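Local coordinates for protein alkaline serine protease (Pseudoalteromonas sp., PDB 1Y9Z) that probably hydrolyses peptide bonds as a subtilisin-like serine protease of a cold-adapted bacterium, at residues His94-Phe99 with Asp115-Ser120. Residues are numbered along the deposited sequence; the frame is centred on the assembly and turned at random.
Sequences HIVKVF and DTCVNS. With PMS (phenylmethanesulfonic acid), chain H.
Thr116 OG1 is gripped by two groups: it bonds to Ala112 O one turn back in the same helix and weakly to Tyr106 OH; with the hydroxyl so used, the methyl meets strand 92-100. That methyl, CG2, lies anti to the backbone N and comes within 4.1 Å of Val96 CG2. The same valine branch is 3.7 Å from Cys117 SG, so a single methyl sits against both helix residues. Valine suits the spot: branched at CB, it fits an extended strand and offers a compact apolar surface. With CG1 anti to the backbone N (chi1 175°), CG2 is left anti to the carbonyl carbon, on the side of the helix. The Cys117 sulfur is bonded to Cys27 in strand 25-30, a parallel neighbour of strand 92-100.

Further along, the backbone of Ser120 lies over one face of the His94 imidazole, its carbonyl carbon 4.3 Å from His94 NE2. This is van der Waals packing; the ring nitrogens find their polar partners in Thr46 and Thr48, and two such bonds fix the rotation of the buried ring. Serine is small enough to rest beside it. At the far end of 94-99, Phe99 lines the pocket of the bound phenylmethanesulfonic acid, its CZ 3.6 Å from ligand C4 in an oblique approach, while Val98 CG2 lies 3.5 Å above the ring plane, offset toward the rim.

Helix 110-119 belongs to a beta-alpha-beta crossover from strand 92-100 to strand 125-128, with strand 25-30 between them. Apolar contact seats this helix on the sheet, and the covalent sulfur bridge ties it to the middle strand, which would be expected to restrict its movement.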
loop_
_atom_site.group_PDB
_atom_site.type_symbol
_atom_site.label_atom_id
_atom_site.label_comp_id
_atom_site.label_asym_id
_atom_site.label_seq_id
_atom_site.Cartn_x
_atom_site.Cartn_y
_atom_site.Cartn_z
ATOM N N HIS A 94 0.107 16.625 -9.962
ATOM C CA HIS A 94 1.330 17.037 -10.640
ATOM C C HIS A 94 2.393 16.000 -10.315
ATOM O O HIS A 94 2.552 15.595 -9.162
ATOM C CB HIS A 94 1.799 18.418 -10.184
ATOM C CG HIS A 94 2.796 19.039 -11.112
ATOM N ND1 HIS A 94 2.452 19.503 -12.363
ATOM C CD2 HIS A 94 4.132 19.226 -10.995
ATOM C CE1 HIS A 94 3.533 19.951 -12.978
ATOM N NE2 HIS A 94 4.566 19.793 -12.169
ATOM N N ILE A 95 3.115 15.571 -11.339
ATOM C CA ILE A 95 4.136 14.553 -11.178
ATOM C C ILE A 95 5.559 15.073 -11.340
ATOM O O ILE A 95 5.877 15.762 -12.309
ATOM C CB ILE A 95 3.930 13.410 -12.211
ATOM C CG1 ILE A 95 2.495 12.873 -12.133
ATOM C CG2 ILE A 95 4.941 12.296 -11.973
ATOM C CD1 ILE A 95 2.100 12.311 -10.780
ATOM N N VAL A 96 6.406 14.755 -10.366
ATOM C CA VAL A 96 7.817 15.110 -10.434
ATOM C C VAL A 96 8.525 13.770 -10.263
ATOM O O VAL A 96 8.468 13.151 -9.198
ATOM C CB VAL A 96 8.244 16.081 -9.315
ATOM C CG1 VAL A 96 9.754 16.307 -9.377
ATOM C CG2 VAL A 96 7.525 17.417 -9.482
ATOM N N LYS A 97 9.160 13.312 -11.336
ATOM C CA LYS A 97 9.854 12.030 -11.353
ATOM C C LYS A 97 11.314 12.173 -10.932
ATOM O O LYS A 97 12.133 12.714 -11.678
ATOM C CB LYS A 97 9.765 11.434 -12.763
ATOM C CG LYS A 97 10.373 10.053 -12.924
ATOM C CD LYS A 97 10.281 9.619 -14.380
ATOM C CE LYS A 97 10.995 8.310 -14.640
ATOM N NZ LYS A 97 11.019 8.009 -16.103
ATOM N N VAL A 98 11.635 11.681 -9.738
ATOM C CA VAL A 98 13.000 11.762 -9.228
ATOM C C VAL A 98 13.737 10.427 -9.300
ATOM O O VAL A 98 14.957 10.380 -9.147
ATOM C CB VAL A 98 13.026 12.263 -7.759
ATOM C CG1 VAL A 98 12.450 13.671 -7.682
ATOM C CG2 VAL A 98 12.243 11.311 -6.863
ATOM N N PHE A 99 13.000 9.344 -9.538
ATOM C CA PHE A 99 13.604 8.016 -9.619
ATOM C C PHE A 99 13.528 7.354 -10.985
ATOM O O PHE A 99 12.500 7.412 -11.664
ATOM C CB PHE A 99 12.943 7.044 -8.634
ATOM C CG PHE A 99 13.109 7.411 -7.191
ATOM C CD1 PHE A 99 12.015 7.829 -6.444
ATOM C CD2 PHE A 99 14.348 7.310 -6.569
ATOM C CE1 PHE A 99 12.151 8.140 -5.091
ATOM C CE2 PHE A 99 14.494 7.619 -5.219
ATOM C CZ PHE A 99 13.392 8.034 -4.480
ATOM N N ASP A 115 10.337 22.410 -4.766
ATOM C CA ASP A 115 10.183 23.744 -5.345
ATOM C C ASP A 115 9.407 23.636 -6.653
ATOM O O ASP A 115 8.521 24.440 -6.930
ATOM C CB ASP A 115 11.541 24.393 -5.646
ATOM C CG ASP A 115 12.311 24.777 -4.397
ATOM O OD1 ASP A 115 11.683 25.057 -3.357
ATOM O OD2 ASP A 115 13.556 24.822 -4.467
ATOM N N THR A 116 9.759 22.642 -7.464
ATOM C CA THR A 116 9.095 22.428 -8.747
ATOM C C THR A 116 7.613 22.126 -8.535
ATOM O O THR A 116 6.749 22.648 -9.240
ATOM C CB THR A 116 9.764 21.271 -9.515
ATOM O OG1 THR A 116 11.116 21.636 -9.826
ATOM C CG2 THR A 116 9.015 20.970 -10.809
ATOM N N CYS A 117 7.324 21.278 -7.556
ATOM C CA CYS A 117 5.948 20.930 -7.238
ATOM C C CYS A 117 5.132 22.191 -6.965
ATOM O O CYS A 117 4.012 22.344 -7.452
ATOM C CB CYS A 117 5.907 20.070 -5.984
ATOM S SG CYS A 117 6.160 18.280 -6.162
ATOM N N VAL A 118 5.708 23.085 -6.168
ATOM C CA VAL A 118 5.044 24.325 -5.784
ATOM C C VAL A 118 5.013 25.395 -6.875
ATOM O O VAL A 118 3.947 25.917 -7.205
ATOM C CB VAL A 118 5.708 24.921 -4.518
ATOM C CG1 VAL A 118 5.081 26.265 -4.178
ATOM C CG2 VAL A 118 5.560 23.955 -3.353
ATOM N N ASN A 119 6.175 25.717 -7.434
ATOM C CA ASN A 119 6.261 26.751 -8.461
ATOM C C ASN A 119 5.703 26.358 -9.821
ATOM O O ASN A 119 5.015 27.151 -10.463
ATOM C CB ASN A 119 7.710 27.210 -8.630
ATOM C CG ASN A 119 8.302 27.740 -7.345
ATOM O OD1 ASN A 119 7.652 28.485 -6.611
ATOM N ND2 ASN A 119 9.547 27.368 -7.069
ATOM N N SER A 120 6.007 25.144 -10.264
ATOM C CA SER A 120 5.531 24.677 -11.559
ATOM C C SER A 120 4.164 24.008 -11.481
ATOM O O SER A 120 3.301 24.244 -12.326
ATOM C CB SER A 120 6.540 23.706 -12.175
ATOM O OG SER A 120 7.749 24.367 -12.498
HETATM C C PMS H . 10.140 3.172 0.269
HETATM S S PMS H . 8.864 4.060 1.195
HETATM C C1 PMS H . 11.147 4.102 -0.454
HETATM C C2 PMS H . 12.340 4.493 0.255
HETATM C C3 PMS H . 13.297 5.350 -0.376
HETATM C C4 PMS H . 13.016 5.795 -1.726
HETATM C C5 PMS H . 11.847 5.416 -2.428
HETATM C C6 PMS H . 10.863 4.561 -1.839
HETATM O O2S PMS H . 9.483 5.253 1.762
HETATM O O1S PMS H . 8.350 3.217 2.249
#